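Local atomic coordinates of trans-4-hydroxy-L-proline dehydratase (Clostridioides difficile 70-100-2010, PDB entry 6VXC), a protein that uses a glycyl radical to dehydrate trans-4-hydroxy-L-proline to (S)-1-pyrroline-5-carboxylate in the anaerobic breakdown of 4-hydroxyproline. Residues A69-K73 and I226-M231; P104-C108 and E174-P178; D306-N310 and G375-S380; I547-C551 and G561-Y565; L766-Q770 and Q798-I802. All blocks are in the same frame, centred on the assembly; numbering follows the deposited sequence.

Contact 1 (A69-K73 and I226-M231); sequences ALSFK and IACDAM
Ile226 sets out toward the helix of 69-73 and lies between Ala69, Leu70 and Lys73; CG2 faces Ala69 and the Lys73 stem, CD1 mainly Leu70. The CG2 methyl is directed at the backbone, with Ile226 CG2 3.6 Å from Ala69 O and 3.7 Å from Ala69 CB. The other branch carries CD1 outward to the leucine, where Ile226 CD1 lies 3.9 Å from Leu70 CD2. Leu70 starts out away from the partner helix, but its CG and CD2 turn back onto Ile226, and the two side chains meet at a slant. Lys73 runs across Ile226 at about a right angle. With CG anti to the backbone N (chi1 -176°) and the chain extended beyond it, the lysine rests its methylenes on Ala230 CB and Ile226 CG2 and carries NZ past them. There a water accepts from Lys73 NZ at 3.0 Å and donates to Asp229 OD2 at 2.6 Å, bridging opposite charges that do not touch. The aspartate is held more directly by a salt bridge from OD1 to Lys196.

On the other flank Phe72 meets the alanine methyl obliquely through CD2 and CE2, Phe72 CD2 being 3.6 Å from Ala230 CB. Met231 SD stands at the ring edge, near its plane, 4.4 Å from Phe72 CE2. Leu543 of helix 542-546 packs on both Phe72 and Met231. Small residues, Ala69, Ala227 and Ala230, allow the axes to approach to 8.6 Å while running nearly parallel, at 8°. This is alanine-rich parallel helix packing, joining helix 64-78 to the long helix 214-248 in the helical periphery of the glycyl radical enzyme fold.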
# COMPACT_ATOMS: atom_id res chain seq x y z
N ALA A 69 15.54 -13.03 15.08
CA ALA A 69 14.66 -14.14 15.43
C ALA A 69 14.56 -14.33 16.94
O ALA A 69 13.46 -14.51 17.49
CB ALA A 69 15.15 -15.42 14.76
N LEU A 70 15.70 -14.28 17.64
CA LEU A 70 15.69 -14.38 19.10
C LEU A 70 14.94 -13.21 19.73
O LEU A 70 14.27 -13.38 20.74
CB LEU A 70 17.12 -14.46 19.64
CG LEU A 70 17.90 -15.75 19.39
CD1 LEU A 70 19.38 -15.61 19.80
CD2 LEU A 70 17.22 -16.91 20.11
N SER A 71 15.06 -12.02 19.15
CA SER A 71 14.32 -10.88 19.69
C SER A 71 12.82 -11.05 19.48
O SER A 71 12.03 -10.75 20.38
CB SER A 71 14.81 -9.58 19.05
OG SER A 71 16.18 -9.37 19.34
N PHE A 72 12.41 -11.50 18.29
CA PHE A 72 11.00 -11.77 18.06
C PHE A 72 10.48 -12.83 19.02
O PHE A 72 9.40 -12.67 19.61
CB PHE A 72 10.79 -12.23 16.61
CG PHE A 72 9.35 -12.56 16.28
CD1 PHE A 72 8.39 -11.56 16.21
CD2 PHE A 72 8.97 -13.87 16.01
CE1 PHE A 72 7.06 -11.85 15.90
CE2 PHE A 72 7.64 -14.17 15.69
CZ PHE A 72 6.69 -13.16 15.64
N LYS A 73 11.23 -13.91 19.20
CA LYS A 73 10.81 -14.97 20.11
C LYS A 73 10.68 -14.45 21.53
O LYS A 73 9.72 -14.78 22.24
CB LYS A 73 11.77 -16.15 20.06
CG LYS A 73 11.32 -17.33 20.92
CD LYS A 73 12.28 -18.48 20.78
CE LYS A 73 11.95 -19.62 21.73
NZ LYS A 73 13.16 -20.43 21.95
N ILE A 226 14.23 -20.53 14.56
CA ILE A 226 13.84 -19.84 15.78
C ILE A 226 12.50 -19.13 15.59
O ILE A 226 11.66 -19.10 16.49
CB ILE A 226 14.96 -18.88 16.23
CG1 ILE A 226 16.20 -19.70 16.66
CG2 ILE A 226 14.45 -17.96 17.31
CD1 ILE A 226 17.48 -18.89 16.78
N ALA A 227 12.28 -18.53 14.42
CA ALA A 227 11.00 -17.90 14.14
C ALA A 227 9.85 -18.90 14.19
O ALA A 227 8.76 -18.58 14.66
CB ALA A 227 11.05 -17.19 12.78
N CYS A 228 10.07 -20.12 13.69
CA CYS A 228 9.05 -21.17 13.78
C CYS A 228 8.69 -21.47 15.22
O CYS A 228 7.51 -21.58 15.58
CB CYS A 228 9.51 -22.45 13.08
SG CYS A 228 9.67 -22.39 11.28
N ASP A 229 9.71 -21.64 16.07
CA ASP A 229 9.46 -21.87 17.50
C ASP A 229 8.64 -20.75 18.10
O ASP A 229 7.80 -20.98 18.98
CB ASP A 229 10.78 -22.00 18.27
CG ASP A 229 11.55 -23.25 17.93
OD1 ASP A 229 10.93 -24.25 17.54
OD2 ASP A 229 12.80 -23.23 18.08
N ALA A 230 8.90 -19.51 17.69
CA ALA A 230 8.13 -18.39 18.22
C ALA A 230 6.65 -18.53 17.85
O ALA A 230 5.77 -18.27 18.68
CB ALA A 230 8.71 -17.07 17.72
N MET A 231 6.35 -18.93 16.62
CA MET A 231 4.95 -19.07 16.24
C MET A 231 4.28 -20.18 17.05
O MET A 231 3.13 -20.04 17.48
CB MET A 231 4.81 -19.32 14.74
CG MET A 231 5.25 -18.13 13.87
SD MET A 231 4.35 -16.61 14.22
CE MET A 231 2.72 -17.01 13.63
O HOH W 1 14.23 -21.41 19.37

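Contact 2 (P104-C108 and E174-P178); sequences PEICC and EQRAP
Two irregular loop segments pass each other without a backbone hydrogen bond between them, nearest at Cys107 and Gln175, whose CA atoms are 5.3 Å apart. Both belong to the pyruvate formate lyase-like region of this glycyl radical enzyme, and every residue that touches is buried. Ile106 carries the contact. Its CG2 methyl presses on the peptide link that follows Gln175, with Ile106 CG2 3.5 Å from Gln175 C and 3.6 Å from Arg176 N. The CG1 branch lies beside the backbone N (chi1 -60°) and continues along the partner chain, bringing Ile106 CD1 to 4.2 Å from Ala177 CB. An apolar side chain thus lies along the main chain of 175-177, while the backbone of Ala177 is hydrogen-bonded to Asn295 and Trp297.

Arg176 turns away from Ile106, to a salt bridge with Asp359 and a cation-pi contact with Trp297. Its side chain is about 11 Å from those of Cys454 and Glu456, the active-site residues inferred by similarity, and about 6 Å from a glycerol probably from the crystallisation liquor. This places the 174-178 loop near the probable active site.

Glu174 and Gln175 also point away from the 104-108 loop: Gln175 NE2 donates to Val347 O and, from above the carboxylate plane, to Glu174 OE2 at 3.0 Å; Arg149 and Tyr164 hold the same carboxylate. Beside them Cys107 SG touches the glutamine's aliphatic stem, 4.0 Å from Gln175 CG.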
# COMPACT_ATOMS: atom_id res chain seq x y z
N PRO A 104 11.59 1.02 17.24
CA PRO A 104 12.78 1.88 17.34
C PRO A 104 14.01 1.33 16.63
O PRO A 104 14.96 2.09 16.40
CB PRO A 104 13.02 1.98 18.85
CG PRO A 104 12.43 0.72 19.40
CD PRO A 104 11.22 0.43 18.54
N GLU A 105 14.03 0.05 16.24
CA GLU A 105 15.11 -0.45 15.41
C GLU A 105 15.09 0.17 14.02
O GLU A 105 16.10 0.12 13.30
CB GLU A 105 15.06 -1.97 15.29
CG GLU A 105 13.81 -2.51 14.60
CD GLU A 105 12.73 -2.89 15.58
OE1 GLU A 105 12.51 -4.11 15.75
OE2 GLU A 105 12.16 -1.99 16.22
N ILE A 106 13.94 0.70 13.61
CA ILE A 106 13.77 1.34 12.31
C ILE A 106 13.78 2.85 12.49
O ILE A 106 14.59 3.55 11.88
CB ILE A 106 12.47 0.89 11.63
CG1 ILE A 106 12.47 -0.63 11.41
CG2 ILE A 106 12.27 1.63 10.30
CD1 ILE A 106 11.10 -1.17 11.01
N CYS A 107 12.88 3.36 13.32
CA CYS A 107 12.78 4.79 13.61
C CYS A 107 12.56 4.94 15.11
O CYS A 107 11.49 4.59 15.63
CB CYS A 107 11.66 5.47 12.82
SG CYS A 107 11.54 7.24 13.18
N CYS A 108 13.57 5.46 15.79
CA CYS A 108 13.48 5.75 17.20
C CYS A 108 13.03 7.19 17.33
O CYS A 108 13.81 8.11 17.08
CB CYS A 108 14.84 5.52 17.87
SG CYS A 108 14.84 5.92 19.60
N GLU A 174 12.55 5.08 5.20
CA GLU A 174 13.07 5.92 6.27
C GLU A 174 12.42 5.62 7.61
O GLU A 174 13.06 5.81 8.65
CB GLU A 174 12.92 7.41 5.93
CG GLU A 174 11.49 7.94 5.79
CD GLU A 174 11.43 9.45 5.93
OE1 GLU A 174 11.20 10.15 4.91
OE2 GLU A 174 11.64 9.94 7.07
N GLN A 175 11.15 5.22 7.63
CA GLN A 175 10.44 4.95 8.88
C GLN A 175 9.76 3.59 8.91
O GLN A 175 9.06 3.29 9.89
CB GLN A 175 9.40 6.04 9.14
CG GLN A 175 10.00 7.41 9.44
CD GLN A 175 8.94 8.46 9.48
OE1 GLN A 175 7.87 8.25 10.06
NE2 GLN A 175 9.21 9.61 8.87
N ARG A 176 9.88 2.80 7.85
CA ARG A 176 9.22 1.51 7.76
C ARG A 176 10.13 0.56 7.01
O ARG A 176 11.02 0.97 6.27
CB ARG A 176 7.85 1.59 7.04
CG ARG A 176 6.91 2.62 7.63
CD ARG A 176 5.51 2.50 7.06
NE ARG A 176 4.77 1.42 7.69
CZ ARG A 176 3.50 1.15 7.45
NH1 ARG A 176 2.81 1.89 6.57
NH2 ARG A 176 2.91 0.15 8.09
N ALA A 177 9.86 -0.73 7.20
CA ALA A 177 10.56 -1.79 6.50
C ALA A 177 9.94 -2.04 5.12
O ALA A 177 8.76 -1.71 4.90
CB ALA A 177 10.53 -3.07 7.32
N PRO A 178 10.71 -2.62 4.20
CA PRO A 178 10.21 -2.79 2.82
C PRO A 178 8.81 -3.38 2.74
O PRO A 178 7.95 -2.81 2.05
CB PRO A 178 11.27 -3.70 2.19
CG PRO A 178 12.53 -3.34 2.92
CD PRO A 178 12.10 -3.07 4.34

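Contact 3 (D306-N310 and G375-S380); sequences DQHLN and GVNEVS
Two asparagine side chains stack flat on one another: the amides of Asn310 and Asn377 approach from opposite directions with their planes only 7° apart, and Asn310 CG is 3.5 Å from Asn377 CG. At the edge of this stack Asn377 ND2 donates to Asp306 O at 3.1 Å, reaching it from above the carbonyl plane. That oxygen also takes the helical bond from Asn310 N on its opposite face, so a side chain from the other segment adds a second donor to a carbonyl already used within the helix.

Asp306 is fixed from several sides. Its CG sits between the backbone N and the carbonyl carbon (chi1 56°), which turns the carboxylate toward 375-380. Ser380 OG donates to Asp306 OD2 at 2.7 Å, on the anti side and tilted out of the carboxylate plane. Gly366 N shares OD2, while Arg304 pairs with OD1. Gln307, bent at its second torsion, uses NE2 twice: it reaches Gly375 O at 2.9 Å and Asp306 OD1 at 3.0 Å, bracing the carboxylate from above its plane. Waters connect Gln307 OE1 to Asn377 ND2 and Asn310 OD1 to Glu378 N. The apolar part centres on Val379, whose CG1 lies 3.9 Å from Asp306 CA and also meets Leu309 CB, while CG2 rests against Asn310.

Asn377 N donates to Ser380 OG at 2.9 Å, and Ser380 N returns a bond to Asn377 OD1. The reciprocal pair is a capping box at the N-terminus of helix 378-390, here docked on the side of helix 305-318.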
# COMPACT_ATOMS: atom_id res chain seq x y z
N ASP A 306 -10.58 -15.79 -1.13
CA ASP A 306 -11.66 -16.70 -1.53
C ASP A 306 -11.12 -17.99 -2.13
O ASP A 306 -11.78 -19.03 -2.04
CB ASP A 306 -12.68 -16.02 -2.48
CG ASP A 306 -12.07 -15.41 -3.78
OD1 ASP A 306 -10.86 -15.52 -4.03
OD2 ASP A 306 -12.87 -14.81 -4.57
N GLN A 307 -9.93 -17.96 -2.75
CA GLN A 307 -9.35 -19.19 -3.27
C GLN A 307 -8.83 -20.08 -2.14
O GLN A 307 -8.97 -21.30 -2.19
CB GLN A 307 -8.22 -18.89 -4.26
CG GLN A 307 -8.63 -17.96 -5.44
CD GLN A 307 -9.85 -18.45 -6.18
OE1 GLN A 307 -9.82 -19.50 -6.84
NE2 GLN A 307 -10.95 -17.72 -6.04
N HIS A 308 -8.23 -19.48 -1.11
CA HIS A 308 -7.66 -20.29 -0.04
C HIS A 308 -8.75 -20.90 0.85
O HIS A 308 -8.61 -22.03 1.31
CB HIS A 308 -6.68 -19.46 0.79
CG HIS A 308 -5.57 -18.88 -0.03
ND1 HIS A 308 -5.27 -17.53 -0.03
CD2 HIS A 308 -4.74 -19.45 -0.93
CE1 HIS A 308 -4.29 -17.30 -0.88
NE2 HIS A 308 -3.95 -18.45 -1.44
N LEU A 309 -9.83 -20.15 1.09
CA LEU A 309 -10.86 -20.62 2.03
C LEU A 309 -11.86 -21.58 1.39
O LEU A 309 -12.45 -22.40 2.09
CB LEU A 309 -11.60 -19.44 2.64
CG LEU A 309 -10.84 -18.56 3.63
CD1 LEU A 309 -11.76 -17.49 4.20
CD2 LEU A 309 -10.19 -19.39 4.76
N ASN A 310 -12.07 -21.50 0.08
CA ASN A 310 -13.15 -22.29 -0.52
C ASN A 310 -13.01 -23.79 -0.29
O ASN A 310 -14.04 -24.43 -0.02
CB ASN A 310 -13.27 -21.98 -2.02
CG ASN A 310 -14.56 -22.56 -2.61
OD1 ASN A 310 -15.66 -22.19 -2.21
ND2 ASN A 310 -14.42 -23.48 -3.56
N GLY A 375 -12.70 -17.84 -11.03
CA GLY A 375 -12.47 -18.08 -9.62
C GLY A 375 -13.59 -17.70 -8.68
O GLY A 375 -13.49 -17.94 -7.47
N VAL A 376 -14.66 -17.08 -9.19
CA VAL A 376 -15.79 -16.75 -8.33
C VAL A 376 -16.37 -18.03 -7.74
O VAL A 376 -16.65 -18.99 -8.46
CB VAL A 376 -16.84 -15.95 -9.12
CG1 VAL A 376 -18.14 -15.86 -8.34
CG2 VAL A 376 -16.28 -14.56 -9.44
N ASN A 377 -16.50 -18.06 -6.42
CA ASN A 377 -17.04 -19.20 -5.71
C ASN A 377 -17.92 -18.67 -4.59
O ASN A 377 -18.11 -17.45 -4.45
CB ASN A 377 -15.91 -20.13 -5.20
CG ASN A 377 -14.96 -19.43 -4.23
OD1 ASN A 377 -15.39 -18.70 -3.33
ND2 ASN A 377 -13.65 -19.66 -4.41
N GLU A 378 -18.46 -19.57 -3.77
CA GLU A 378 -19.40 -19.14 -2.74
C GLU A 378 -18.74 -18.21 -1.74
O GLU A 378 -19.38 -17.28 -1.24
CB GLU A 378 -20.00 -20.34 -2.00
CG GLU A 378 -21.09 -21.05 -2.76
CD GLU A 378 -22.21 -20.10 -3.18
OE1 GLU A 378 -22.44 -19.95 -4.40
OE2 GLU A 378 -22.82 -19.48 -2.28
N VAL A 379 -17.46 -18.45 -1.42
CA VAL A 379 -16.78 -17.57 -0.47
C VAL A 379 -16.66 -16.18 -1.06
O VAL A 379 -16.73 -15.19 -0.32
CB VAL A 379 -15.39 -18.12 -0.06
CG1 VAL A 379 -14.72 -17.14 0.90
CG2 VAL A 379 -15.49 -19.50 0.63
N SER A 380 -16.47 -16.07 -2.37
CA SER A 380 -16.40 -14.76 -3.02
C SER A 380 -17.63 -13.93 -2.70
O SER A 380 -17.54 -12.73 -2.41
CB SER A 380 -16.25 -14.89 -4.54
OG SER A 380 -15.29 -15.85 -4.91
O HOH W 2 -12.06 -21.08 -6.64
O HOH W 3 -18.00 -22.61 -3.58

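Contact 4 (I547-C551 and G561-Y565); sequences IVDDC and GGARY
Arg564 grips Asp550 side-on in a two-point salt bridge, one nitrogen to each carboxylate oxygen. The NE bond is nearly straight, with Arg564 NE 2.9 Å from Asp550 OD2 at 174°. Arg564 NH2 completes the pair at 3.0 Å from Asp550 OD1. Both oxygens use their syn lone pairs, and the two flat groups are nearly coplanar, 26° apart. A bend at the third torsion (chi3 -57°) turns the guanidinium edge to the acid. The remaining nitrogen, NH1, pairs with Asp445. Asp549 OD2 is close in charge only, well out of the guanidinium plane, and its own salt bridge goes to Lys462.

Main chain joins main chain where Arg564 N donates to Asp549 O at 2.7 Å, in a short but bent bond. The same oxygen receives a CA-H...O contact from Ala563 CA at 3.3 Å. Beyond this, Cys551 SG packs on Gly562, 3.7 Å from Gly562 CA, on the side where a side chain would otherwise stand, and Val548 CG1 touches Ala563 CB at 4.1 Å.

Asp550 has a positive phi, as the third residue of a type II beta turn from Val548 to Cys551, closed by Cys551 N to Val548 O. The turn leads into helix 551-554, and the contact clasps the base of the short helical loop that precedes strand 565-573.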
# COMPACT_ATOMS: atom_id res chain seq x y z
N ILE A 547 7.60 -18.33 5.01
CA ILE A 547 6.37 -18.55 4.27
C ILE A 547 6.42 -17.99 2.85
O ILE A 547 5.39 -17.91 2.20
CB ILE A 547 5.15 -17.98 5.03
CG1 ILE A 547 5.35 -16.48 5.26
CG2 ILE A 547 4.90 -18.76 6.32
CD1 ILE A 547 4.12 -15.76 5.77
N VAL A 548 7.58 -17.59 2.40
CA VAL A 548 7.72 -17.06 1.09
C VAL A 548 8.59 -17.93 0.20
O VAL A 548 9.75 -18.15 0.49
CB VAL A 548 8.31 -15.64 1.09
CG1 VAL A 548 8.72 -15.25 -0.31
CG2 VAL A 548 7.41 -14.62 1.72
N ASP A 549 8.02 -18.36 -0.90
CA ASP A 549 8.75 -19.13 -1.86
C ASP A 549 10.00 -18.50 -2.40
O ASP A 549 10.05 -17.46 -2.97
CB ASP A 549 7.93 -19.67 -3.01
CG ASP A 549 7.04 -20.79 -2.61
OD1 ASP A 549 7.34 -21.48 -1.67
OD2 ASP A 549 6.06 -20.97 -3.27
N ASP A 550 10.84 -19.47 -2.17
CA ASP A 550 12.14 -19.95 -2.24
C ASP A 550 13.07 -19.69 -1.08
O ASP A 550 14.13 -20.19 -1.13
CB ASP A 550 12.70 -20.30 -3.62
CG ASP A 550 11.63 -20.59 -4.65
OD1 ASP A 550 10.65 -21.25 -4.38
OD2 ASP A 550 11.78 -20.12 -5.73
N CYS A 551 12.61 -19.04 -0.00
CA CYS A 551 13.63 -18.66 0.97
C CYS A 551 14.25 -19.89 1.64
O CYS A 551 15.47 -19.98 1.76
CB CYS A 551 13.05 -17.71 2.02
SG CYS A 551 12.47 -16.12 1.33
N GLY A 561 16.80 -11.32 -0.98
CA GLY A 561 16.61 -11.95 -2.27
C GLY A 561 16.15 -13.39 -2.26
O GLY A 561 16.22 -14.04 -3.30
N GLY A 562 15.71 -13.92 -1.12
CA GLY A 562 15.23 -15.30 -1.06
C GLY A 562 13.96 -15.57 -1.86
O GLY A 562 13.71 -16.72 -2.23
N ALA A 563 13.15 -14.55 -2.12
CA ALA A 563 11.93 -14.75 -2.90
C ALA A 563 12.26 -15.26 -4.30
O ALA A 563 13.32 -14.97 -4.86
CB ALA A 563 11.15 -13.44 -3.00
N ARG A 564 11.32 -16.02 -4.88
CA ARG A 564 11.52 -16.50 -6.24
C ARG A 564 11.68 -15.34 -7.22
O ARG A 564 12.48 -15.42 -8.16
CB ARG A 564 10.36 -17.39 -6.69
CG ARG A 564 10.49 -17.94 -8.11
CD ARG A 564 9.39 -18.98 -8.42
NE ARG A 564 9.42 -20.07 -7.45
CZ ARG A 564 8.52 -21.05 -7.36
NH1 ARG A 564 7.47 -21.10 -8.18
NH2 ARG A 564 8.66 -21.99 -6.43
N TYR A 565 10.91 -14.28 -7.03
CA TYR A 565 10.97 -13.11 -7.89
C TYR A 565 11.31 -11.88 -7.06
O TYR A 565 10.86 -11.75 -5.92
CB TYR A 565 9.63 -12.89 -8.61
CG TYR A 565 9.13 -14.11 -9.39
CD1 TYR A 565 9.67 -14.43 -10.64
CD2 TYR A 565 8.12 -14.90 -8.89
CE1 TYR A 565 9.21 -15.51 -11.35
CE2 TYR A 565 7.66 -16.00 -9.58
CZ TYR A 565 8.20 -16.30 -10.82
OH TYR A 565 7.74 -17.38 -11.53

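Contact 5 (L766-Q770 and Q798-I802); sequences LLEAQ and QDEII
The amide nitrogen of Gln770 is shared between two acceptors on the facing helix, one for each N-H. Gln770 NE2 donates to Asp799 OD1 at 2.8 Å with an angle of 164°, and to Gln798 OE1 at 3.2 Å. Both acceptors lie in the glutamine's amide plane, although the carboxylate plane stands 75° from it and the Gln798 amide is also turned. The Gln770 chain, extended beyond CG, carries the amide across to the facing helix. A water donates to both Gln770 OE1 and Asp799 OD1, so that amide, water and carboxylate oxygen form a closed ring of polar links.

Next to this group Ile802 provides the apolar floor. Its CD1 methyl is 3.9 Å from Gln770 NE2, and the side chain slides past Leu766, with Leu766 CD1 3.9 Å from Ile802 CG1. Leu767 CD2 meets the same Ile802 CD1 at 4.1 Å.

Outer partners set the acceptors in place: Arg795 pairs with Asp799 OD2, and Phe790 O accepts from Gln798 NE2. Leu766 and Ile801 both pack on Val781. The axes are 11.3 Å apart and nearly antiparallel (166°), so long side chains bridge the helices. The chemistry implies a directional join within the glycine-radical domain, its donor amide oriented by two acceptors and probably polarised by the aspartate's charge.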
# COMPACT_ATOMS: atom_id res chain seq x y z
N LEU A 766 -20.37 16.95 1.05
CA LEU A 766 -18.97 17.15 1.39
C LEU A 766 -18.75 18.58 1.85
O LEU A 766 -18.01 18.83 2.81
CB LEU A 766 -18.07 16.83 0.20
CG LEU A 766 -17.85 15.37 -0.23
CD1 LEU A 766 -16.41 14.99 -0.50
CD2 LEU A 766 -18.55 14.36 0.65
N LEU A 767 -19.36 19.54 1.16
CA LEU A 767 -19.22 20.94 1.55
C LEU A 767 -19.79 21.19 2.94
O LEU A 767 -19.19 21.91 3.75
CB LEU A 767 -19.89 21.84 0.52
CG LEU A 767 -19.24 21.81 -0.87
CD1 LEU A 767 -20.04 22.63 -1.84
CD2 LEU A 767 -17.81 22.32 -0.79
N GLU A 768 -20.94 20.58 3.25
CA GLU A 768 -21.48 20.68 4.60
C GLU A 768 -20.55 20.04 5.61
O GLU A 768 -20.37 20.57 6.72
CB GLU A 768 -22.86 20.01 4.67
CG GLU A 768 -24.02 20.96 4.48
CD GLU A 768 -23.97 22.13 5.47
OE1 GLU A 768 -24.01 23.29 5.02
OE2 GLU A 768 -23.86 21.87 6.69
N ALA A 769 -19.94 18.91 5.25
CA ALA A 769 -19.04 18.25 6.18
C ALA A 769 -17.83 19.13 6.51
O ALA A 769 -17.28 19.03 7.61
CB ALA A 769 -18.58 16.91 5.63
N GLN A 770 -17.39 19.96 5.56
CA GLN A 770 -16.30 20.89 5.85
C GLN A 770 -16.73 21.95 6.85
O GLN A 770 -15.92 22.39 7.68
CB GLN A 770 -15.80 21.55 4.57
CG GLN A 770 -15.11 20.63 3.61
CD GLN A 770 -14.59 21.37 2.38
OE1 GLN A 770 -15.30 22.17 1.79
NE2 GLN A 770 -13.34 21.10 2.00
N GLN A 798 -9.25 17.30 0.86
CA GLN A 798 -10.70 17.38 0.69
C GLN A 798 -11.06 18.14 -0.58
O GLN A 798 -11.89 17.68 -1.37
CB GLN A 798 -11.33 18.05 1.90
CG GLN A 798 -11.27 17.25 3.18
CD GLN A 798 -11.90 18.01 4.33
OE1 GLN A 798 -12.14 19.21 4.22
NE2 GLN A 798 -12.18 17.31 5.43
N ASP A 799 -10.46 19.31 -0.77
CA ASP A 799 -10.75 20.11 -1.95
C ASP A 799 -10.27 19.45 -3.23
O ASP A 799 -10.86 19.68 -4.30
CB ASP A 799 -10.13 21.51 -1.81
CG ASP A 799 -10.86 22.38 -0.77
OD1 ASP A 799 -11.95 21.97 -0.32
OD2 ASP A 799 -10.35 23.46 -0.42
N GLU A 800 -9.20 18.66 -3.18
CA GLU A 800 -8.78 17.93 -4.36
C GLU A 800 -9.87 16.95 -4.79
O GLU A 800 -10.31 16.95 -5.94
CB GLU A 800 -7.45 17.20 -4.08
CG GLU A 800 -6.76 16.54 -5.29
CD GLU A 800 -7.30 15.13 -5.60
OE1 GLU A 800 -7.91 14.94 -6.67
OE2 GLU A 800 -7.10 14.21 -4.79
N ILE A 801 -10.40 16.19 -3.83
CA ILE A 801 -11.44 15.20 -4.11
C ILE A 801 -12.70 15.87 -4.65
O ILE A 801 -13.31 15.41 -5.63
CB ILE A 801 -11.75 14.38 -2.85
CG1 ILE A 801 -10.53 13.51 -2.49
CG2 ILE A 801 -13.07 13.56 -3.01
CD1 ILE A 801 -10.56 12.95 -1.11
N ILE A 802 -13.11 16.98 -4.04
CA ILE A 802 -14.30 17.71 -4.47
C ILE A 802 -14.13 18.24 -5.89
O ILE A 802 -15.12 18.39 -6.62
CB ILE A 802 -14.61 18.86 -3.49
CG1 ILE A 802 -15.01 18.30 -2.12
CG2 ILE A 802 -15.68 19.76 -4.07
CD1 ILE A 802 -15.04 19.34 -1.00
O HOH W 4 -14.23 17.74 7.71
O HOH W 5 -14.53 23.54 -0.66

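Contacts 1 to 4 lie in the pyruvate formate lyase-like part of the chain, and contact 5 in the C-terminal glycine-radical region. Contact 2 falls within the sequence interval spanned by contact 1; contacts 3, 4 and 5 then follow in series. Contacts 1 and 4 are neighbours, with centres about 19 Å apart, and helix 542-546, which packs against contact 1, leads into the loop of contact 4. The centre of contact 2 is about 20 Å from that of contact 1. Contact 3, between helices 305-318 and 378-390, is centred about 25 Å from contact 4. Contact 5 stands across the chain's centre from contacts 1 and 4, about 47 and 44 Å away between centres. The contacts are separate, each tying its own pair of segments.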